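Local coordinates for ecto-NAD+ glycohydrolase (CD38 molecule) (Bos taurus, PDB 3GC6), which is a disulfide-rich, glycosylated ectoenzyme of the CD38 family, with a four-stranded parallel sheet flanked by helices, at residues P77-S88 / F157-V168; L169-F177 / L201-D211. The protein carries 1 engineered substitution. All coordinates share one frame; numbering follows the deposited sequence. Where two conformers were deposited one is given.

Contact 1: P77-S88 / F157-V168; sequences PTVPCGQQVFWS and FAESACNTVRVV
Gln84 brings NE2 of its side-chain amide over one face of the Phe157 ring, 3.1 Å above the plane and over its centre. The pair lies beside the junction of strand 85-88, an outermost strand of the CD38 parallel sheet, with strand 164-168. Amide and ring are tilted 44° apart. Gln84 NE2 also donates a hydrogen bond to Phe157 O at 2.8 Å, meeting this carbonyl from above its plane rather than on a lone pair. Gln84 gets there because CG stands anti to the backbone N (chi1 -167°) and the chain runs on extended. Glutamine suits this buried place by carrying an acceptor as well as a donor: OE1 meets two waters, one bound by Cys162 N, the other by Val79 N and hydrogen-bonded to Ser160 OG, which also bonds to Arg156 O.

Phe86 slides past Phe157 obliquely, the ring planes at 57°, with Phe86 CE1 3.6 Å from Phe157 CD2. Phe86 CE2 lies 3.8 Å from Val165 CB, and Phe183 of helix 182-187 also packs on this ring. Both N-H and carbonyl of Phe86 bond to strand 164-168: Phe86 N donates to Arg166 O at 2.7 Å and Phe86 O accepts from Val168 N. Before the strands begin, the disulfide Cys81-Cys162 ties the type II turn 80-83 to the loop ahead of strand 164-168; Gly82 tolerates the positive phi and donates from N to Cys162 O at 3.2 Å. Arg166 NH1 donates to a water 2.6 Å away, in the guanidinium plane, and that water also sits beside Gln84 O and Thr164 O.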
loop_
_atom_site.group_PDB
_atom_site.type_symbol
_atom_site.label_atom_id
_atom_site.label_comp_id
_atom_site.label_asym_id
_atom_site.label_seq_id
_atom_site.Cartn_x
_atom_site.Cartn_y
_atom_site.Cartn_z
ATOM N N PRO A 77 -9.454 11.815 -5.848
ATOM C CA PRO A 77 -8.691 11.838 -7.120
ATOM C C PRO A 77 -7.870 13.126 -7.271
ATOM O O PRO A 77 -8.062 13.909 -8.214
ATOM C CB PRO A 77 -9.794 11.782 -8.168
ATOM C CG PRO A 77 -10.929 12.530 -7.508
ATOM C CD PRO A 77 -10.890 12.111 -6.066
ATOM N N THR A 78 -6.926 13.297 -6.366
ATOM C CA THR A 78 -6.109 14.505 -6.256
ATOM C C THR A 78 -4.759 14.204 -6.911
ATOM O O THR A 78 -4.173 13.158 -6.616
ATOM C CB THR A 78 -5.903 14.822 -4.755
ATOM O OG1 THR A 78 -7.182 14.978 -4.123
ATOM C CG2 THR A 78 -5.099 16.081 -4.548
ATOM N N VAL A 79 -4.275 15.106 -7.758
ATOM C CA VAL A 79 -3.013 14.910 -8.465
ATOM C C VAL A 79 -2.089 16.054 -8.035
ATOM O O VAL A 79 -2.548 17.202 -7.876
ATOM C CB VAL A 79 -3.293 14.974 -9.993
ATOM C CG1 VAL A 79 -2.009 15.052 -10.809
ATOM C CG2 VAL A 79 -4.157 13.769 -10.408
ATOM N N PRO A 80 -0.781 15.764 -7.864
ATOM C CA PRO A 80 0.142 16.839 -7.492
ATOM C C PRO A 80 0.110 18.024 -8.448
ATOM O O PRO A 80 -0.125 17.871 -9.654
ATOM C CB PRO A 80 1.523 16.169 -7.547
ATOM C CG PRO A 80 1.239 14.727 -7.265
ATOM C CD PRO A 80 -0.121 14.447 -7.895
ATOM N N CYS A 81 0.376 19.210 -7.910
ATOM C CA CYS A 81 0.395 20.414 -8.719
ATOM C C CYS A 81 1.271 20.263 -9.939
ATOM O O CYS A 81 2.399 19.797 -9.842
ATOM C CB CYS A 81 0.905 21.572 -7.868
ATOM S SG CYS A 81 -0.183 21.921 -6.482
ATOM N N GLY A 82 0.744 20.665 -11.092
ATOM C CA GLY A 82 1.532 20.667 -12.313
ATOM C C GLY A 82 1.581 19.331 -13.043
ATOM O O GLY A 82 2.165 19.236 -14.132
ATOM N N GLN A 83 0.975 18.294 -12.474
ATOM C CA GLN A 83 1.074 16.955 -13.090
ATOM C C GLN A 83 -0.250 16.464 -13.711
ATOM O O GLN A 83 -0.326 15.314 -14.171
ATOM C CB GLN A 83 1.554 15.924 -12.053
ATOM C CG GLN A 83 2.986 16.229 -11.606
ATOM C CD GLN A 83 3.438 15.327 -10.454
ATOM O OE1 GLN A 83 2.962 14.205 -10.313
ATOM N NE2 GLN A 83 4.312 15.850 -9.594
ATOM N N GLN A 84 -1.281 17.315 -13.725
ATOM C CA GLN A 84 -2.606 16.834 -14.084
ATOM C C GLN A 84 -2.920 17.021 -15.569
ATOM O O GLN A 84 -2.657 18.107 -16.139
ATOM C CB GLN A 84 -3.657 17.593 -13.258
ATOM C CG GLN A 84 -5.056 17.006 -13.284
ATOM C CD GLN A 84 -5.866 17.472 -12.079
ATOM O OE1 GLN A 84 -5.306 17.904 -11.063
ATOM N NE2 GLN A 84 -7.178 17.386 -12.191
ATOM N N VAL A 85 -3.489 15.964 -16.175
ATOM C CA VAL A 85 -3.887 15.969 -17.578
ATOM C C VAL A 85 -5.387 15.707 -17.719
ATOM O O VAL A 85 -5.923 14.769 -17.083
ATOM C CB VAL A 85 -3.152 14.853 -18.321
ATOM C CG1 VAL A 85 -3.677 14.735 -19.756
ATOM C CG2 VAL A 85 -1.634 15.190 -18.343
ATOM N N PHE A 86 -6.053 16.527 -18.534
ATOM C CA PHE A 86 -7.448 16.327 -18.938
ATOM C C PHE A 86 -7.432 15.939 -20.403
ATOM O O PHE A 86 -6.446 16.186 -21.116
ATOM C CB PHE A 86 -8.220 17.639 -18.804
ATOM C CG PHE A 86 -8.363 18.097 -17.395
ATOM C CD1 PHE A 86 -9.540 17.818 -16.678
ATOM C CD2 PHE A 86 -7.321 18.786 -16.765
ATOM C CE1 PHE A 86 -9.665 18.253 -15.326
ATOM C CE2 PHE A 86 -7.434 19.205 -15.441
ATOM C CZ PHE A 86 -8.610 18.945 -14.720
ATOM N N TRP A 87 -8.499 15.294 -20.855
ATOM C CA TRP A 87 -8.531 14.878 -22.252
ATOM C C TRP A 87 -9.975 14.713 -22.686
ATOM O O TRP A 87 -10.868 14.516 -21.859
ATOM C CB TRP A 87 -7.731 13.570 -22.449
ATOM C CG TRP A 87 -8.317 12.395 -21.666
ATOM C CD1 TRP A 87 -8.045 12.034 -20.360
ATOM C CD2 TRP A 87 -9.276 11.460 -22.140
ATOM N NE1 TRP A 87 -8.789 10.906 -19.999
ATOM C CE2 TRP A 87 -9.561 10.553 -21.084
ATOM C CE3 TRP A 87 -9.937 11.304 -23.366
ATOM C CZ2 TRP A 87 -10.457 9.491 -21.237
ATOM C CZ3 TRP A 87 -10.851 10.259 -23.512
ATOM C CH2 TRP A 87 -11.107 9.377 -22.444
ATOM N N SER A 88 -10.184 14.795 -23.998
ATOM C CA SER A 88 -11.531 14.566 -24.510
ATOM C C SER A 88 -11.405 14.105 -25.943
ATOM O O SER A 88 -10.781 14.794 -26.755
ATOM C CB SER A 88 -12.329 15.884 -24.456
ATOM O OG SER A 88 -13.704 15.687 -24.792
ATOM N N PHE A 157 -11.810 15.837 -9.305
ATOM C CA PHE A 157 -10.512 15.919 -10.007
ATOM C C PHE A 157 -10.306 17.368 -10.501
ATOM O O PHE A 157 -9.234 17.948 -10.300
ATOM C CB PHE A 157 -10.609 14.930 -11.174
ATOM C CG PHE A 157 -9.382 14.828 -12.067
ATOM C CD1 PHE A 157 -8.222 14.179 -11.629
ATOM C CD2 PHE A 157 -9.463 15.216 -13.408
ATOM C CE1 PHE A 157 -7.119 14.009 -12.507
ATOM C CE2 PHE A 157 -8.368 15.053 -14.280
ATOM C CZ PHE A 157 -7.202 14.460 -13.825
ATOM N N ALA A 158 -11.349 17.984 -11.063
ATOM C CA ALA A 158 -11.221 19.348 -11.597
ATOM C C ALA A 158 -11.094 20.361 -10.457
ATOM O O ALA A 158 -10.287 21.308 -10.538
ATOM C CB ALA A 158 -12.418 19.697 -12.493
ATOM N N GLU A 159 -11.890 20.167 -9.409
ATOM C CA GLU A 159 -11.876 21.105 -8.290
ATOM C C GLU A 159 -10.545 21.151 -7.552
ATOM O O GLU A 159 -10.203 22.183 -6.945
ATOM C CB GLU A 159 -12.981 20.791 -7.300
ATOM C CG GLU A 159 -14.343 21.086 -7.824
ATOM C CD GLU A 159 -15.464 20.446 -6.964
ATOM O OE1 GLU A 159 -15.161 19.752 -5.971
ATOM O OE2 GLU A 159 -16.643 20.637 -7.325
ATOM N N SER A 160 -9.812 20.050 -7.561
ATOM C CA SER A 160 -8.570 19.992 -6.787
ATOM C C SER A 160 -7.325 20.331 -7.618
ATOM O O SER A 160 -6.223 20.372 -7.069
ATOM C CB SER A 160 -8.415 18.588 -6.172
ATOM O OG SER A 160 -8.343 17.629 -7.186
ATOM N N ALA A 161 -7.491 20.591 -8.911
ATOM C CA ALA A 161 -6.353 20.908 -9.793
ATOM C C ALA A 161 -5.559 22.096 -9.282
ATOM O O ALA A 161 -6.125 23.037 -8.693
ATOM C CB ALA A 161 -6.840 21.231 -11.196
ATOM N N CYS A 162 -4.247 22.059 -9.512
ATOM C CA CYS A 162 -3.399 23.119 -9.000
ATOM C C CYS A 162 -2.318 23.482 -9.999
ATOM O O CYS A 162 -1.790 22.601 -10.715
ATOM C CB CYS A 162 -2.773 22.667 -7.686
ATOM S SG CYS A 162 -1.229 23.474 -7.193
ATOM N N ASN A 163 -1.994 24.771 -10.045
ATOM C CA ASN A 163 -0.984 25.307 -10.954
ATOM C C ASN A 163 -1.267 25.001 -12.427
ATOM O O ASN A 163 -2.393 25.248 -12.880
ATOM C CB ASN A 163 0.412 24.885 -10.496
ATOM C CG ASN A 163 0.747 25.461 -9.116
ATOM O OD1 ASN A 163 0.177 26.462 -8.720
ATOM N ND2 ASN A 163 1.669 24.840 -8.409
ATOM N N THR A 164 -0.297 24.506 -13.187
ATOM C CA THR A 164 -0.553 24.328 -14.621
ATOM C C THR A 164 -1.213 22.987 -14.904
ATOM O O THR A 164 -0.704 21.954 -14.460
ATOM C CB THR A 164 0.734 24.458 -15.461
ATOM O OG1 THR A 164 1.188 25.811 -15.365
ATOM C CG2 THR A 164 0.464 24.122 -16.932
ATOM N N VAL A 165 -2.337 23.011 -15.625
ATOM C CA VAL A 165 -2.981 21.764 -16.092
ATOM C C VAL A 165 -2.923 21.714 -17.623
ATOM O O VAL A 165 -2.864 22.759 -18.276
ATOM C CB VAL A 165 -4.444 21.577 -15.615
ATOM C CG1 VAL A 165 -4.506 21.658 -14.077
ATOM C CG2 VAL A 165 -5.355 22.609 -16.234
ATOM N N ARG A 166 -2.959 20.500 -18.177
ATOM C CA ARG A 166 -2.857 20.322 -19.625
ATOM C C ARG A 166 -4.071 19.551 -20.094
ATOM O O ARG A 166 -4.570 18.673 -19.393
ATOM C CB ARG A 166 -1.547 19.583 -19.972
ATOM C CG ARG A 166 -0.312 20.413 -19.576
ATOM C CD ARG A 166 0.948 19.612 -19.298
ATOM N NE ARG A 166 2.064 20.558 -19.152
ATOM C CZ ARG A 166 2.515 20.985 -17.977
ATOM N NH1 ARG A 166 1.976 20.508 -16.858
ATOM N NH2 ARG A 166 3.523 21.865 -17.921
ATOM N N VAL A 167 -4.651 19.952 -21.224
ATOM C CA VAL A 167 -5.685 19.118 -21.856
ATOM C C VAL A 167 -5.275 18.716 -23.264
ATOM O O VAL A 167 -4.716 19.521 -24.014
ATOM C CB VAL A 167 -7.099 19.778 -21.881
ATOM C CG1 VAL A 167 -7.090 21.082 -22.674
ATOM C CG2 VAL A 167 -8.143 18.822 -22.458
ATOM N N VAL A 168 -5.541 17.456 -23.600
ATOM C CA VAL A 168 -5.261 16.918 -24.942
ATOM C C VAL A 168 -6.582 16.776 -25.693
ATOM O O VAL A 168 -7.457 16.004 -25.303
ATOM C CB VAL A 168 -4.632 15.531 -24.810
ATOM C CG1 VAL A 168 -4.232 14.983 -26.176
ATOM C CG2 VAL A 168 -3.394 15.606 -23.921
HETATM O O HOH W 1 -3.127 19.332 -10.203
HETATM O O HOH W 2 -6.056 17.210 -8.432
HETATM O O HOH W 3 -3.867 19.237 -6.936
HETATM O O HOH W 4 -1.615 19.992 -12.659
HETATM O O HOH W 5 -0.194 19.406 -16.036
#

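Contact 2: L169-F177 / L201-D211; sequences LNGSLENAF and LVHDTGKPPSD. With NAG (2-acetamido-2-deoxy-beta-D-glucopyranose), chain C.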
loop_
_atom_site.group_PDB
_atom_site.type_symbol
_atom_site.label_atom_id
_atom_site.label_comp_id
_atom_site.label_asym_id
_atom_site.label_seq_id
_atom_site.Cartn_x
_atom_site.Cartn_y
_atom_site.Cartn_z
ATOM N N LEU A 169 -6.688 17.517 -26.797
ATOM C CA LEU A 169 -7.908 17.562 -27.589
ATOM C C LEU A 169 -7.645 17.097 -29.032
ATOM O O LEU A 169 -6.496 17.063 -29.471
ATOM C CB LEU A 169 -8.480 18.976 -27.585
ATOM C CG LEU A 169 -8.874 19.485 -26.202
ATOM C CD1 LEU A 169 -9.367 20.931 -26.290
ATOM C CD2 LEU A 169 -9.994 18.628 -25.588
ATOM N N ASN A 170 -8.722 16.756 -29.729
ATOM C CA ASN A 170 -8.616 16.083 -31.029
ATOM C C ASN A 170 -8.780 17.048 -32.192
ATOM O O ASN A 170 -9.895 17.465 -32.477
ATOM C CB ASN A 170 -9.690 15.002 -31.094
ATOM C CG ASN A 170 -9.442 13.996 -32.202
ATOM O OD1 ASN A 170 -8.994 14.358 -33.297
ATOM N ND2 ASN A 170 -9.708 12.720 -31.890
ATOM N N GLY A 171 -7.654 17.419 -32.800
ATOM C CA GLY A 171 -7.616 18.327 -33.940
ATOM C C GLY A 171 -8.139 17.687 -35.212
ATOM O O GLY A 171 -8.245 18.380 -36.227
ATOM N N SER A 172 -8.475 16.400 -35.157
ATOM C CA SER A 172 -9.037 15.710 -36.324
ATOM C C SER A 172 -10.563 15.618 -36.284
ATOM O O SER A 172 -11.184 14.998 -37.150
ATOM C CB SER A 172 -8.364 14.349 -36.571
ATOM O OG SER A 172 -7.075 14.554 -37.125
ATOM N N LEU A 173 -11.175 16.257 -35.287
ATOM C CA LEU A 173 -12.621 16.360 -35.223
ATOM C C LEU A 173 -13.009 17.772 -35.656
ATOM O O LEU A 173 -12.205 18.694 -35.578
ATOM C CB LEU A 173 -13.122 16.109 -33.795
ATOM C CG LEU A 173 -12.876 14.715 -33.209
ATOM C CD1 LEU A 173 -13.421 14.642 -31.759
ATOM C CD2 LEU A 173 -13.461 13.603 -34.080
ATOM N N GLU A 174 -14.238 17.924 -36.134
ATOM C CA GLU A 174 -14.738 19.235 -36.536
ATOM C C GLU A 174 -14.774 20.190 -35.344
ATOM O O GLU A 174 -14.415 21.359 -35.467
ATOM C CB GLU A 174 -16.137 19.120 -37.170
ATOM C CG GLU A 174 -16.470 20.270 -38.117
ATOM C CD GLU A 174 -15.508 20.334 -39.306
ATOM O OE1 GLU A 174 -15.276 19.285 -39.955
ATOM O OE2 GLU A 174 -14.975 21.428 -39.588
ATOM N N ASN A 175 -15.156 19.660 -34.189
ATOM C CA ASN A 175 -15.147 20.438 -32.962
ATOM C C ASN A 175 -14.359 19.772 -31.851
ATOM O O ASN A 175 -14.832 18.852 -31.192
ATOM C CB ASN A 175 -16.568 20.779 -32.530
ATOM C CG ASN A 175 -17.294 21.593 -33.590
ATOM O OD1 ASN A 175 -18.258 21.111 -34.196
ATOM N ND2 ASN A 175 -16.805 22.796 -33.873
ATOM N N ALA A 176 -13.146 20.264 -31.654
ATOM C CA ALA A 176 -12.253 19.641 -30.660
ATOM C C ALA A 176 -12.789 19.800 -29.235
ATOM O O ALA A 176 -12.480 18.987 -28.360
ATOM C CB ALA A 176 -10.840 20.233 -30.762
ATOM N N PHE A 177 -13.566 20.860 -28.991
ATOM C CA PHE A 177 -14.235 21.049 -27.702
ATOM C C PHE A 177 -15.727 20.800 -27.868
ATOM O O PHE A 177 -16.391 21.491 -28.646
ATOM C CB PHE A 177 -14.037 22.463 -27.127
ATOM C CG PHE A 177 -14.759 22.666 -25.813
ATOM C CD1 PHE A 177 -14.299 22.047 -24.658
ATOM C CD2 PHE A 177 -15.897 23.450 -25.727
ATOM C CE1 PHE A 177 -14.965 22.209 -23.429
ATOM C CE2 PHE A 177 -16.556 23.630 -24.512
ATOM C CZ PHE A 177 -16.105 22.999 -23.370
ATOM N N LEU A 201 -4.204 20.770 -29.421
ATOM C CA LEU A 201 -5.108 20.138 -30.382
ATOM C C LEU A 201 -4.259 19.336 -31.367
ATOM O O LEU A 201 -3.529 19.931 -32.163
ATOM C CB LEU A 201 -5.921 21.190 -31.162
ATOM C CG LEU A 201 -7.164 21.733 -30.434
ATOM C CD1 LEU A 201 -6.791 22.468 -29.160
ATOM C CD2 LEU A 201 -7.937 22.653 -31.375
ATOM N N VAL A 202 -4.396 18.022 -31.307
ATOM C CA VAL A 202 -3.480 17.110 -31.987
ATOM C C VAL A 202 -4.256 16.372 -33.077
ATOM O O VAL A 202 -5.357 15.878 -32.846
ATOM C CB VAL A 202 -2.851 16.116 -30.956
ATOM C CG1 VAL A 202 -1.827 15.230 -31.672
ATOM C CG2 VAL A 202 -2.151 16.900 -29.839
ATOM N N HIS A 203 -3.685 16.318 -34.287
ATOM C CA HIS A 203 -4.371 15.691 -35.400
ATOM C C HIS A 203 -3.651 14.412 -35.779
ATOM O O HIS A 203 -2.491 14.189 -35.414
ATOM C CB HIS A 203 -4.457 16.632 -36.631
ATOM C CG HIS A 203 -3.132 16.980 -37.232
ATOM N ND1 HIS A 203 -2.436 16.120 -38.065
ATOM C CD2 HIS A 203 -2.368 18.089 -37.114
ATOM C CE1 HIS A 203 -1.300 16.689 -38.426
ATOM N NE2 HIS A 203 -1.235 17.884 -37.863
ATOM N N ASP A 204 -4.362 13.579 -36.520
ATOM C CA ASP A 204 -3.803 12.302 -36.924
ATOM C C ASP A 204 -2.797 12.423 -38.046
ATOM O O ASP A 204 -2.910 13.306 -38.883
ATOM C CB ASP A 204 -4.936 11.344 -37.205
ATOM C CG ASP A 204 -5.614 10.918 -35.921
ATOM O OD1 ASP A 204 -4.953 10.220 -35.126
ATOM O OD2 ASP A 204 -6.773 11.304 -35.687
ATOM N N THR A 205 -1.789 11.544 -38.027
ATOM C CA THR A 205 -0.670 11.648 -38.958
ATOM C C THR A 205 -1.191 11.684 -40.404
ATOM O O THR A 205 -2.056 10.897 -40.782
ATOM C CB THR A 205 0.384 10.496 -38.734
ATOM O OG1 THR A 205 1.543 10.688 -39.558
ATOM C CG2 THR A 205 -0.225 9.122 -39.027
ATOM N N GLY A 206 -0.705 12.645 -41.174
ATOM C CA GLY A 206 -1.025 12.732 -42.603
ATOM C C GLY A 206 -2.415 13.212 -42.959
ATOM O O GLY A 206 -2.789 13.243 -44.126
ATOM N N LYS A 207 -3.195 13.591 -41.955
ATOM C CA LYS A 207 -4.523 14.150 -42.218
ATOM C C LYS A 207 -4.569 15.604 -41.739
ATOM O O LYS A 207 -4.291 15.883 -40.570
ATOM C CB LYS A 207 -5.602 13.298 -41.539
ATOM C CG LYS A 207 -5.672 11.869 -42.100
ATOM C CD LYS A 207 -6.855 11.060 -41.554
ATOM C CE LYS A 207 -6.560 10.415 -40.205
ATOM N NZ LYS A 207 -5.494 9.354 -40.275
ATOM N N PRO A 208 -4.886 16.541 -42.646
ATOM C CA PRO A 208 -4.963 17.944 -42.254
ATOM C C PRO A 208 -5.983 18.163 -41.147
ATOM O O PRO A 208 -7.048 17.535 -41.142
ATOM C CB PRO A 208 -5.423 18.652 -43.533
ATOM C CG PRO A 208 -6.019 17.559 -44.388
ATOM C CD PRO A 208 -5.191 16.356 -44.076
ATOM N N PRO A 209 -5.659 19.058 -40.207
ATOM C CA PRO A 209 -6.536 19.231 -39.046
ATOM C C PRO A 209 -7.915 19.730 -39.441
ATOM O O PRO A 209 -8.049 20.483 -40.423
ATOM C CB PRO A 209 -5.823 20.294 -38.210
ATOM C CG PRO A 209 -4.465 20.452 -38.784
ATOM C CD PRO A 209 -4.470 19.925 -40.172
ATOM N N SER A 210 -8.921 19.309 -38.677
ATOM C CA SER A 210 -10.319 19.685 -38.874
ATOM C C SER A 210 -10.761 20.776 -37.900
ATOM O O SER A 210 -11.779 21.430 -38.115
ATOM C CB SER A 210 -11.225 18.471 -38.688
ATOM O OG SER A 210 -11.077 17.562 -39.771
ATOM N N ASP A 211 -10.003 20.949 -36.816
ATOM C CA ASP A 211 -10.261 22.072 -35.894
ATOM C C ASP A 211 -8.958 22.709 -35.438
ATOM O O ASP A 211 -7.894 22.119 -35.562
ATOM C CB ASP A 211 -11.099 21.611 -34.697
ATOM C CG ASP A 211 -11.896 22.748 -34.051
ATOM O OD1 ASP A 211 -12.091 23.803 -34.707
ATOM O OD2 ASP A 211 -12.344 22.575 -32.895
HETATM C C1 NAG C . -9.739 11.709 -32.951
HETATM C C2 NAG C . -8.596 10.743 -32.603
HETATM C C3 NAG C . -8.725 9.467 -33.456
HETATM C C4 NAG C . -10.145 8.884 -33.493
HETATM C C5 NAG C . -11.151 9.997 -33.775
HETATM C C6 NAG C . -12.614 9.524 -33.713
HETATM C C7 NAG C . -6.497 11.750 -31.818
HETATM C C8 NAG C . -5.286 12.544 -32.199
HETATM N N2 NAG C . -7.284 11.355 -32.836
HETATM O O3 NAG C . -7.786 8.497 -33.038
HETATM O O4 NAG C . -10.236 7.874 -34.511
HETATM O O5 NAG C . -10.968 11.012 -32.800
HETATM O O6 NAG C . -12.867 8.857 -32.492
HETATM O O7 NAG C . -6.723 11.483 -30.634
HETATM O O HOH W 6 -8.186 15.548 -39.549
HETATM O O HOH W 7 -12.844 19.580 -41.714
HETATM O O HOH W 8 -14.799 24.383 -33.658
#
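Asp211 reaches from its CB into the bend formed by residues 173-176. Asp211 CB lies 3.2 Å from Leu173 O, and CG comes up against Glu174 O. With CG swung away from the backbone N (chi1 -155°), Asp211 OD2 points at the main chain of Ala176 and accepts from Ala176 N at 2.7 Å. The hydrogen bond is almost straight, 172° at the hydrogen, and reaches OD2 on its anti side, 24° out of the carboxylate plane. Ser217 OG is a second partner of OD2. Asp211 OD1 accepts a hydrogen bond from a water 3.0 Å away, which in turn accepts from Asn175 ND2. Aspartate fits here because its short side chain offers one oxygen to the peptide N-H and the other to the bridging water. Beside it, Ala176 is small enough for its CB to rest on Leu201 CD2.

The two segments take in the parallel ends of strands 164-170 and 196-203 and the loops after them; these are the strands of a beta-alpha-beta unit whose helix is 182-187. Their last ladder bonds include Val202 N to Leu169 O, 2.9 Å. Gly171, with no side chain, lies close against the backbone of Leu201 and Val202, and its carbonyl O is gripped twice, by Ser210 N at 2.7 Å and by Asp211 N from above the carbonyl plane.

Asn170 OD1 accepts from Ser172 N in an Asx turn, and Ser172 OG accepts from Asp204 N at 2.9 Å. The other branch of Asn170 carries the glycan: ND2 is bonded to C1 of NAG. Asp204 also meets the sugar, OD2 accepting from NAG N2 at 2.9 Å, while Asp204 OD1 forms a salt bridge with Arg240.

Both contacts use strand 164-170, which pairs with strand 85-88 on one side in contact 1 and with strand 196-203 on the other in contact 2. They follow in series along the chain and meet where Ser88 CB packs 3.8 Å from Leu169 CD2. Contact 1 is the more central, about 11 Å from its centre to that of the chain, against about 21 Å for contact 2, though both are partly buried. Aromatic rings, a buried amide and a disulfide dominate the first, with waters bridging its loops. Contact 2 lies where the strands give way to loops near the surface, and there hydroxyl, carboxylate and sugar groups take over.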